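Local coordinates for MsStt7d protein (Micromonas, PDB 4IX3) that is a homolog of the Stt7 state-transition kinase, with a catalytic domain that binds magnesium and nucleotide and probably transfers phosphate from ATP to proteins, at residues A303-A306 with G311-L314; A276-K279 with D284-A287; C315-E320 with A325-E330; T132-A137 with L142-K147; V256-A261 with E272-D277. One frame throughout, in Å; residues are numbered along the deposited sequence.

Contact 1 of 5, residues A303-A306 with G311-L314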
# COMPACT_ATOMS: atom_id res chain seq x y z
N ALA B 303 -23.00 11.54 25.12
CA ALA B 303 -23.77 10.74 24.17
C ALA B 303 -23.89 9.27 24.58
O ALA B 303 -24.91 8.62 24.27
CB ALA B 303 -23.24 10.91 22.74
N LEU B 304 -22.83 8.72 25.16
CA LEU B 304 -22.83 7.34 25.61
C LEU B 304 -23.57 7.22 26.94
O LEU B 304 -24.19 6.17 27.20
CB LEU B 304 -21.39 6.80 25.73
CG LEU B 304 -20.60 6.88 24.41
CD1 LEU B 304 -19.20 6.34 24.66
CD2 LEU B 304 -21.33 6.05 23.36
N ASP B 305 -23.46 8.26 27.79
CA ASP B 305 -24.16 8.28 29.08
C ASP B 305 -25.68 8.38 28.92
O ASP B 305 -26.42 7.95 29.81
CB ASP B 305 -23.74 9.53 29.86
CG ASP B 305 -22.30 9.45 30.37
OD1 ASP B 305 -21.78 8.33 30.55
OD2 ASP B 305 -21.71 10.53 30.63
N ALA B 306 -26.19 8.99 27.85
CA ALA B 306 -27.59 9.38 27.78
C ALA B 306 -28.48 8.14 27.93
O ALA B 306 -28.17 7.03 27.48
CB ALA B 306 -27.87 10.04 26.43
N GLY B 311 -25.80 4.13 25.06
CA GLY B 311 -24.70 4.13 24.09
C GLY B 311 -23.51 3.31 24.60
O GLY B 311 -22.87 2.57 23.83
N TRP B 312 -23.16 3.46 25.88
CA TRP B 312 -22.14 2.57 26.44
C TRP B 312 -22.53 1.12 26.23
O TRP B 312 -21.65 0.28 25.95
CB TRP B 312 -21.96 2.80 27.94
CG TRP B 312 -21.22 4.06 28.26
CD1 TRP B 312 -21.69 5.15 28.98
CD2 TRP B 312 -19.81 4.33 28.01
NE1 TRP B 312 -20.68 6.04 29.20
CE2 TRP B 312 -19.53 5.64 28.59
CE3 TRP B 312 -18.79 3.64 27.34
CZ2 TRP B 312 -18.27 6.22 28.52
CZ3 TRP B 312 -17.53 4.23 27.29
CH2 TRP B 312 -17.27 5.49 27.87
N ASP B 313 -23.79 0.76 26.49
CA ASP B 313 -24.17 -0.62 26.38
C ASP B 313 -24.01 -1.09 24.94
O ASP B 313 -23.59 -2.22 24.71
CB ASP B 313 -25.63 -0.86 26.84
CG ASP B 313 -25.92 -2.35 26.98
OD1 ASP B 313 -26.61 -2.91 26.11
OD2 ASP B 313 -25.39 -3.00 27.92
N LEU B 314 -24.40 -0.27 23.96
CA LEU B 314 -24.31 -0.71 22.56
C LEU B 314 -22.84 -0.86 22.14
O LEU B 314 -22.46 -1.81 21.45
CB LEU B 314 -25.02 0.29 21.63
CG LEU B 314 -24.91 -0.02 20.14
CD1 LEU B 314 -25.33 -1.45 19.77
CD2 LEU B 314 -25.66 1.03 19.31
O HOH W 1 -26.84 6.79 25.10
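L304 and W312 meet where the chain turns back within helix 302-318, which holds both segments; the CA atoms of L304 and G311 come to 4.0 Å although they are seven positions apart in the sequence. The CH-pi contact comes first: L304 CB sits over one face of the indole, 3.5 Å from the centroid of the five-membered ring and almost on its normal. L304 CD1 carries on over the six-membered ring on the same face, 3.8 Å from W312 CH2, with the two side chains crossing at about a right angle. Two hydrogen bonds run alongside. W312 NE1 gives its N-H to D305 OD1 at 2.9 Å, the oxygen lying in the ring plane while the indole meets the carboxylate on its anti side, 34° out of the carboxylate plane; together with the leucine on the face, this probably holds the rotation of the ring. On the backbone, W312 N donates to L304 O at 3.2 Å. Water 1 accepts from G311 N at 2.9 Å, with A303 O and A306 O also near it. Around this turn, L304 and A303 lean on A261 of helix 246-261, A303 and A306 touch L142 of helix 141-161, and W312 reaches V285 and R289 of helix 285-291.

Contact 2 of 5, residues A276-K279 with D284-A287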
# COMPACT_ATOMS: atom_id res chain seq x y z
N ALA B 276 -6.67 1.21 24.45
CA ALA B 276 -5.65 0.63 25.31
C ALA B 276 -6.22 0.49 26.72
O ALA B 276 -5.99 -0.53 27.39
CB ALA B 276 -4.44 1.54 25.32
N ASP B 277 -6.93 1.51 27.18
CA ASP B 277 -7.52 1.46 28.53
C ASP B 277 -8.62 0.41 28.57
O ASP B 277 -8.76 -0.31 29.55
CB ASP B 277 -8.09 2.82 28.92
CG ASP B 277 -7.03 3.75 29.52
OD1 ASP B 277 -6.01 3.26 30.05
OD2 ASP B 277 -7.23 4.98 29.46
N TYR B 278 -9.39 0.31 27.48
CA TYR B 278 -10.48 -0.66 27.36
C TYR B 278 -9.97 -2.10 27.45
O TYR B 278 -10.44 -2.93 28.25
CB TYR B 278 -11.23 -0.41 26.04
CG TYR B 278 -12.42 -1.33 25.80
CD1 TYR B 278 -13.51 -1.38 26.68
CD2 TYR B 278 -12.50 -2.07 24.63
CE1 TYR B 278 -14.60 -2.20 26.41
CE2 TYR B 278 -13.58 -2.89 24.34
CZ TYR B 278 -14.64 -2.92 25.22
OH TYR B 278 -15.74 -3.73 24.98
N LYS B 279 -8.87 -2.36 26.74
CA LYS B 279 -8.22 -3.66 26.81
C LYS B 279 -7.71 -3.91 28.23
O LYS B 279 -7.88 -5.01 28.78
CB LYS B 279 -7.04 -3.65 25.83
CG LYS B 279 -6.14 -4.88 25.94
CD LYS B 279 -5.15 -4.88 24.79
CE LYS B 279 -3.98 -5.81 25.09
NZ LYS B 279 -4.49 -7.16 25.44
N ASP B 284 -14.27 -4.24 29.17
CA ASP B 284 -15.45 -4.17 30.02
C ASP B 284 -15.72 -2.67 30.13
O ASP B 284 -14.98 -1.90 30.77
CB ASP B 284 -15.14 -4.81 31.38
CG ASP B 284 -16.30 -4.74 32.37
OD1 ASP B 284 -17.15 -3.84 32.29
OD2 ASP B 284 -16.31 -5.57 33.30
N VAL B 285 -16.77 -2.25 29.44
CA VAL B 285 -17.14 -0.85 29.38
C VAL B 285 -17.46 -0.26 30.78
O VAL B 285 -17.09 0.86 31.09
CB VAL B 285 -18.29 -0.74 28.35
CG1 VAL B 285 -19.21 0.43 28.60
CG2 VAL B 285 -17.80 -0.79 26.92
N ASN B 286 -18.13 -1.02 31.64
CA ASN B 286 -18.44 -0.54 32.99
C ASN B 286 -17.22 -0.42 33.87
O ASN B 286 -17.09 0.55 34.63
CB ASN B 286 -19.52 -1.41 33.63
CG ASN B 286 -20.87 -1.20 32.96
OD1 ASN B 286 -21.10 -0.19 32.29
ND2 ASN B 286 -21.76 -2.16 33.13
N ALA B 287 -16.24 -1.28 33.60
CA ALA B 287 -14.95 -1.16 34.28
C ALA B 287 -14.17 0.05 33.77
O ALA B 287 -13.55 0.77 34.55
CB ALA B 287 -14.16 -2.44 34.16
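Y278 carries this contact from the side of helix 268-280, laying one edge carbon of its ring against the start of helix 285-291. Y278 holds CG opposite its own backbone N (chi1 -179°), which throws the ring out across the gap between the two helices. Going outward along the ring, Y278 CD1 comes within 3.9 Å of D284 N, and Y278 CE1 comes closer still, 3.4 Å from that same nitrogen. Y278 CE1 also meets V285 CG2 at 3.5 Å, an apolar touch in which the methyl approaches the ring obliquely. V285 N lies in the plane of the ring, at its edge. At the far end, Y278 OH lies 4.1 Å from V285 CG2 and makes its hydrogen bond beyond both segments, to the backbone O of M319. That bond satisfies the hydroxyl of the buried tyrosine and ties the ring to the end of helix 302-318, while V285 packs on W312 of the same helix. On the facing side, D284 OD1 accepts from A287 N at 3.0 Å; the N-H comes from well above the carboxylate plane, 67° out of it. This is an aspartate N-cap, satisfying an amide of the first helical turn. The whole is a short connection between two successive helices in the C-terminal lobe of the kinase fold, with one aromatic bridging the end of one helix and the capped start of the next.

Contact 3 of 5, residues C315-E320 with A325-E330; sequences CQRLME and ARASCE
A327 CB lies over one face of the R317 guanidinium, 3.5 Å from NH2, while A325 O and water 3 sit at its edge, in plane. The second guanidinium, of R326, has E320 O at its edge. Its salt bridge to E220 is consistent with the ion pair that joins the activation segment to the last helices of the kinase C-terminal lobe. R326 grips E320 O side-on with two nitrogens, NE at 2.9 Å and NH2 at 3.0 Å, so one carbonyl oxygen takes two N-H groups. The bend at chi3 (-56°) turns the head toward that carbonyl, while R326 CD passes 3.2 Å from L318 O. A leucine in place of R326 has no N-H to offer, and would probably leave E320 O and the E220 carboxylate without their mate. R317, bent at chi2 and chi3, curls back so that NH1 donates to A325 O at 2.8 Å, nearly along the C=O axis. E320 CG packs 4.0 Å from A325 CB. The backbones are joined directly as well: A327 N donates to R317 O at 2.8 Å, an almost straight bond of 173° that approaches from above the carbonyl plane.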
# COMPACT_ATOMS: atom_id res chain seq x y z
N CYS B 315 -22.01 0.07 22.56
CA CYS B 315 -20.56 -0.09 22.38
C CYS B 315 -20.09 -1.41 22.98
O CYS B 315 -19.34 -2.14 22.34
CB CYS B 315 -19.75 1.07 22.98
SG CYS B 315 -19.83 2.59 22.04
N GLN B 316 -20.50 -1.74 24.21
CA GLN B 316 -20.09 -3.00 24.83
C GLN B 316 -20.53 -4.18 23.96
O GLN B 316 -19.77 -5.14 23.75
CB GLN B 316 -20.70 -3.17 26.23
CG GLN B 316 -20.36 -4.53 26.86
CD GLN B 316 -18.88 -4.65 27.15
OE1 GLN B 316 -18.07 -5.06 26.30
NE2 GLN B 316 -18.51 -4.23 28.34
N ARG B 317 -21.75 -4.13 23.43
CA ARG B 317 -22.25 -5.21 22.57
C ARG B 317 -21.42 -5.39 21.30
O ARG B 317 -21.09 -6.51 20.93
CB ARG B 317 -23.71 -4.94 22.12
CG ARG B 317 -24.76 -4.85 23.24
CD ARG B 317 -24.82 -6.20 23.86
NE ARG B 317 -25.26 -7.22 22.88
CZ ARG B 317 -24.56 -8.32 22.57
NH1 ARG B 317 -23.42 -8.62 23.20
NH2 ARG B 317 -25.02 -9.15 21.65
N LEU B 318 -21.09 -4.28 20.66
CA LEU B 318 -20.33 -4.34 19.42
C LEU B 318 -18.85 -4.67 19.66
O LEU B 318 -18.15 -5.02 18.70
CB LEU B 318 -20.42 -2.96 18.72
CG LEU B 318 -21.80 -2.64 18.07
CD1 LEU B 318 -21.85 -1.20 17.64
CD2 LEU B 318 -22.05 -3.57 16.87
N MET B 319 -18.37 -4.50 20.89
CA MET B 319 -16.94 -4.60 21.19
C MET B 319 -16.65 -5.64 22.27
O MET B 319 -15.62 -5.54 22.98
CB MET B 319 -16.38 -3.21 21.50
CG MET B 319 -16.65 -2.22 20.36
SD MET B 319 -15.90 -0.61 20.56
CE MET B 319 -14.21 -1.04 20.11
N GLU B 320 -17.50 -6.65 22.38
CA GLU B 320 -17.16 -7.73 23.32
C GLU B 320 -15.82 -8.36 22.89
O GLU B 320 -15.57 -8.56 21.69
CB GLU B 320 -18.24 -8.81 23.34
CG GLU B 320 -19.49 -8.47 24.13
CD GLU B 320 -19.19 -8.47 25.62
OE1 GLU B 320 -18.16 -9.03 26.09
OE2 GLU B 320 -20.08 -8.05 26.37
N ALA B 325 -19.68 -13.62 21.97
CA ALA B 325 -20.48 -12.76 22.82
C ALA B 325 -20.80 -11.46 22.06
O ALA B 325 -21.64 -10.69 22.51
CB ALA B 325 -19.69 -12.44 24.11
N ARG B 326 -20.13 -11.18 20.94
CA ARG B 326 -20.23 -9.87 20.30
C ARG B 326 -21.47 -9.81 19.40
O ARG B 326 -21.73 -10.76 18.64
CB ARG B 326 -18.96 -9.65 19.46
CG ARG B 326 -18.78 -8.21 18.97
CD ARG B 326 -17.49 -8.06 18.15
NE ARG B 326 -16.31 -8.51 18.91
CZ ARG B 326 -15.18 -8.98 18.38
NH1 ARG B 326 -15.04 -8.94 17.07
NH2 ARG B 326 -14.20 -9.42 19.14
N ALA B 327 -22.18 -8.68 19.44
CA ALA B 327 -23.43 -8.56 18.65
C ALA B 327 -23.17 -8.64 17.15
O ALA B 327 -22.17 -8.09 16.67
CB ALA B 327 -24.09 -7.22 18.90
N SER B 328 -24.09 -9.25 16.40
CA SER B 328 -24.14 -9.05 14.95
C SER B 328 -24.59 -7.64 14.68
O SER B 328 -25.23 -6.99 15.53
CB SER B 328 -25.11 -10.04 14.32
OG SER B 328 -26.45 -9.74 14.74
N CYS B 329 -24.30 -7.11 13.50
CA CYS B 329 -24.75 -5.77 13.15
C CYS B 329 -26.29 -5.75 13.04
O CYS B 329 -26.91 -4.78 13.49
CB CYS B 329 -24.09 -5.31 11.84
SG CYS B 329 -22.31 -4.97 12.08
N GLU B 330 -26.93 -6.83 12.60
CA GLU B 330 -28.41 -6.91 12.58
C GLU B 330 -28.97 -6.81 13.99
O GLU B 330 -29.90 -6.01 14.22
CB GLU B 330 -28.91 -8.20 11.92
CG GLU B 330 -30.43 -8.22 11.85
CD GLU B 330 -31.01 -9.59 11.53
OE1 GLU B 330 -30.30 -10.62 11.64
OE2 GLU B 330 -32.21 -9.65 11.17
O HOH W 2 -24.64 -12.21 22.72
O HOH W 3 -24.14 -11.85 20.40

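Contact 4 of 5, residues T132-A137 with L142-K147; sequences TAMACA and LGVTKK
A Schellman motif ends helix 127-133, and this contact sets M134, A135 and C136 of that turn against the first turns of helix 141-161, the long helix of the kinase C-terminal lobe that leads towards the catalytic loop. A135 has the positive phi of the motif, and its N bonds back to T132 O at 3.1 Å. K147 makes the polar link. K147 NZ donates to M134 O at 2.9 Å, lying in the carbonyl plane, and also forms a salt bridge with E151 one turn further along its own helix. The lysine chain is stretched straight, CG opposite the backbone N (chi1 -175°), and bends only at chi4, which drops the ammonium onto the carbonyl at the helix end; that oxygen's partial negative charge probably suits it. M134 and K147 slide past each other in opposite directions, so M134 CE lies against K147 CB at 3.8 Å. M134 CE also touches V144 O at 3.5 Å, while M134 SD lies 4.1 Å from V144 CB. V144 in turn packs back on L130 and A131. Between lysine and valine comes C136: its CB rests on K147 CD at 3.8 Å, and its SG points into the helix surface, 4.1 Å from V144 CG1 and 3.4 Å from G143 O.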
# COMPACT_ATOMS: atom_id res chain seq x y z
N THR B 132 -24.76 18.63 9.26
CA THR B 132 -25.30 19.28 8.07
C THR B 132 -25.17 18.35 6.86
O THR B 132 -26.14 18.16 6.08
CB THR B 132 -24.53 20.57 7.82
OG1 THR B 132 -24.87 21.48 8.89
CG2 THR B 132 -24.95 21.15 6.50
N ALA B 133 -24.00 17.74 6.70
CA ALA B 133 -23.77 16.84 5.53
C ALA B 133 -24.68 15.59 5.62
O ALA B 133 -25.14 15.09 4.59
CB ALA B 133 -22.31 16.43 5.45
N MET B 134 -24.97 15.12 6.84
CA MET B 134 -25.84 13.97 7.04
C MET B 134 -27.36 14.35 7.04
O MET B 134 -28.20 13.46 7.17
CB MET B 134 -25.57 13.40 8.41
CG MET B 134 -24.21 12.67 8.55
SD MET B 134 -23.82 12.16 10.23
CE MET B 134 -25.30 11.23 10.67
N ALA B 135 -27.68 15.64 6.89
CA ALA B 135 -29.07 16.11 7.03
C ALA B 135 -29.66 15.62 8.36
O ALA B 135 -30.80 15.10 8.44
CB ALA B 135 -29.92 15.71 5.82
N CYS B 136 -28.84 15.74 9.40
CA CYS B 136 -29.24 15.25 10.73
C CYS B 136 -29.79 16.37 11.55
O CYS B 136 -29.03 17.24 11.96
CB CYS B 136 -27.99 14.64 11.39
SG CYS B 136 -28.34 13.72 12.92
N ALA B 137 -31.10 16.32 11.85
CA ALA B 137 -31.74 17.44 12.51
C ALA B 137 -31.19 17.68 13.91
O ALA B 137 -31.13 18.83 14.38
CB ALA B 137 -33.24 17.18 12.60
N LEU B 142 -24.87 12.89 20.19
CA LEU B 142 -25.85 11.82 20.27
C LEU B 142 -26.66 11.70 18.98
O LEU B 142 -26.88 10.59 18.47
CB LEU B 142 -26.79 12.05 21.46
CG LEU B 142 -27.89 11.00 21.69
CD1 LEU B 142 -27.32 9.61 21.84
CD2 LEU B 142 -28.65 11.35 22.99
N GLY B 143 -27.12 12.83 18.47
CA GLY B 143 -27.94 12.85 17.26
C GLY B 143 -27.22 12.27 16.05
O GLY B 143 -27.78 11.39 15.36
N VAL B 144 -25.97 12.69 15.83
CA VAL B 144 -25.22 12.20 14.66
C VAL B 144 -24.87 10.72 14.88
O VAL B 144 -24.88 9.93 13.92
CB VAL B 144 -23.99 13.03 14.28
CG1 VAL B 144 -24.41 14.43 13.89
CG2 VAL B 144 -22.87 12.98 15.31
N THR B 145 -24.56 10.30 16.12
CA THR B 145 -24.27 8.90 16.36
C THR B 145 -25.47 8.01 16.08
O THR B 145 -25.36 6.95 15.48
CB THR B 145 -23.70 8.67 17.79
OG1 THR B 145 -22.56 9.55 17.93
CG2 THR B 145 -23.29 7.22 18.01
N LYS B 146 -26.64 8.42 16.57
CA LYS B 146 -27.83 7.62 16.32
C LYS B 146 -28.14 7.45 14.83
O LYS B 146 -28.37 6.33 14.34
CB LYS B 146 -29.00 8.32 17.02
CG LYS B 146 -29.00 8.14 18.53
CD LYS B 146 -30.22 8.76 19.20
CE LYS B 146 -31.44 8.44 18.35
NZ LYS B 146 -32.73 7.99 18.98
N LYS B 147 -28.08 8.57 14.11
CA LYS B 147 -28.41 8.50 12.70
C LYS B 147 -27.38 7.70 11.91
O LYS B 147 -27.70 6.83 11.09
CB LYS B 147 -28.60 9.89 12.11
CG LYS B 147 -29.07 9.88 10.65
CD LYS B 147 -29.26 11.32 10.12
CE LYS B 147 -30.08 11.43 8.84
NZ LYS B 147 -29.35 10.81 7.69

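Contact 5 of 5, residues V256-A261 with E272-D277; sequences VMLQLA and ERFLAD
L258 and F274 mark the closest pass of the two helix segments 256-261 and 272-277, with their CA atoms 9.2 Å apart, so side chains alone span the gap. Both point toward each other from the backbone and cross at about a right angle. L258 holds CG opposite its carbonyl carbon (chi1 -71°), which presents both methyls to the phenylalanine. L258 CD1 makes the nearest approach, 3.5 Å from F274 CE1 and 3.9 Å from F274 CD1. L258 CD2 stands over the F274 ring face, 4.2 Å from the centroid and 25° off the normal, a CH-pi contact displaced toward CE1 and CZ. F274 has CG opposite its backbone N (chi1 174°), which swings the ring off its own helix toward 256-261. L275 adds a lighter touch: its CD2 lies in the plane of the F274 ring, at the edge, and 4.4 Å from L258 CD1. Cutting L258 back to an alanine removes both methyls, which is likely to open a gap beside F274 and weaken one of the supports of its ring. Beyond the pair, F274 meets the ring of F288, and M319 packs on both L258 and L275, with C315 also against L258. The contact thus belongs to the buried apolar packing of the C-terminal lobe, where helix 246-261, the central helix of that lobe, meets helix 268-280. Being made wholly of methyls and aromatic carbon, it holds the helices by shape and exclusion of water, without a directional polar bond to fix their register.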
# COMPACT_ATOMS: atom_id res chain seq x y z
N VAL B 256 -16.26 3.14 15.12
CA VAL B 256 -16.90 4.31 14.49
C VAL B 256 -17.83 4.97 15.53
O VAL B 256 -17.83 6.19 15.62
CB VAL B 256 -17.75 3.85 13.27
CG1 VAL B 256 -18.62 4.99 12.72
CG2 VAL B 256 -16.83 3.32 12.16
N MET B 257 -18.63 4.18 16.23
CA MET B 257 -19.54 4.74 17.21
C MET B 257 -18.82 5.56 18.30
O MET B 257 -19.27 6.67 18.63
CB MET B 257 -20.31 3.64 17.87
CG MET B 257 -21.29 4.18 18.92
SD MET B 257 -22.58 3.01 19.28
CE MET B 257 -23.40 3.87 20.64
N LEU B 258 -17.71 5.02 18.82
CA LEU B 258 -16.93 5.78 19.81
C LEU B 258 -16.53 7.13 19.27
O LEU B 258 -16.58 8.14 19.97
CB LEU B 258 -15.69 5.01 20.22
CG LEU B 258 -15.95 3.77 21.10
CD1 LEU B 258 -14.79 2.80 21.11
CD2 LEU B 258 -16.31 4.17 22.54
N GLN B 259 -16.01 7.16 18.03
CA GLN B 259 -15.56 8.42 17.49
C GLN B 259 -16.69 9.40 17.21
O GLN B 259 -16.53 10.59 17.40
CB GLN B 259 -14.73 8.14 16.24
CG GLN B 259 -13.51 7.29 16.54
CD GLN B 259 -12.41 7.41 15.51
OE1 GLN B 259 -11.30 7.91 15.79
NE2 GLN B 259 -12.68 6.84 14.37
N LEU B 260 -17.81 8.89 16.67
CA LEU B 260 -18.94 9.81 16.46
C LEU B 260 -19.45 10.35 17.80
O LEU B 260 -19.83 11.51 17.86
CB LEU B 260 -20.06 9.07 15.72
CG LEU B 260 -19.65 8.63 14.31
CD1 LEU B 260 -20.82 7.87 13.75
CD2 LEU B 260 -19.29 9.86 13.50
N ALA B 261 -19.51 9.49 18.81
CA ALA B 261 -20.13 9.84 20.09
C ALA B 261 -19.29 10.78 20.95
O ALA B 261 -19.87 11.54 21.74
CB ALA B 261 -20.45 8.56 20.85
N GLU B 272 -6.95 5.55 20.12
CA GLU B 272 -5.89 4.62 20.57
C GLU B 272 -5.77 4.59 22.10
O GLU B 272 -5.71 3.51 22.69
CB GLU B 272 -4.53 5.00 19.95
CG GLU B 272 -3.40 4.05 20.32
CD GLU B 272 -2.08 4.39 19.64
OE1 GLU B 272 -1.93 5.53 19.15
OE2 GLU B 272 -1.18 3.51 19.65
N ARG B 273 -5.83 5.76 22.74
CA ARG B 273 -5.73 5.81 24.22
C ARG B 273 -6.94 5.08 24.82
O ARG B 273 -6.81 4.28 25.76
CB ARG B 273 -5.75 7.25 24.73
CG ARG B 273 -5.72 7.31 26.26
CD ARG B 273 -5.06 8.57 26.74
NE ARG B 273 -5.96 9.71 26.68
CZ ARG B 273 -6.60 10.22 27.73
NH1 ARG B 273 -6.59 9.63 28.91
NH2 ARG B 273 -7.29 11.34 27.55
N PHE B 274 -8.14 5.39 24.33
CA PHE B 274 -9.33 4.72 24.83
C PHE B 274 -9.23 3.21 24.70
O PHE B 274 -9.49 2.48 25.65
CB PHE B 274 -10.61 5.21 24.15
CG PHE B 274 -11.84 4.43 24.55
CD1 PHE B 274 -12.16 3.23 23.91
CD2 PHE B 274 -12.54 4.77 25.69
CE1 PHE B 274 -13.25 2.48 24.28
CE2 PHE B 274 -13.64 4.00 26.07
CZ PHE B 274 -13.94 2.83 25.43
N LEU B 275 -8.84 2.72 23.52
CA LEU B 275 -8.85 1.27 23.31
C LEU B 275 -7.80 0.56 24.17
O LEU B 275 -8.02 -0.58 24.58
CB LEU B 275 -8.66 0.91 21.83
CG LEU B 275 -9.90 1.24 20.99
CD1 LEU B 275 -9.56 1.01 19.52
CD2 LEU B 275 -11.12 0.42 21.39
N ALA B 276 -6.67 1.21 24.45
CA ALA B 276 -5.65 0.63 25.31
C ALA B 276 -6.22 0.49 26.72
O ALA B 276 -5.99 -0.53 27.39
CB ALA B 276 -4.44 1.54 25.32
N ASP B 277 -6.93 1.51 27.18
CA ASP B 277 -7.52 1.46 28.53
C ASP B 277 -8.62 0.41 28.57
O ASP B 277 -8.76 -0.31 29.55
CB ASP B 277 -8.09 2.82 28.92
CG ASP B 277 -7.03 3.75 29.52
OD1 ASP B 277 -6.01 3.26 30.05
OD2 ASP B 277 -7.23 4.98 29.46

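How the contacts relate
All five contacts lie in the helical C-terminal lobe of the kinase domain. Contact 4 comes first along the chain, then contact 5, contact 2, contact 1 and contact 3. Contacts 2 and 5 share A276 and D277 on helix 268-280, their centres about 10 Å apart; contacts 1 and 3 both use helix 302-318, about 13 Å apart. Through helix 246-261, where M257 touches L314, C315 and T145, contact 5 adjoins contacts 1, 3 and 4. Contact 2 joins through V285 on W312 of contact 1 and Y278 on M319 of contact 3. Contacts 2 and 4 are the most distant, with centres about 27 Å apart and no touch. These sequence-local contacts adjoin one another in the packing of the lobe.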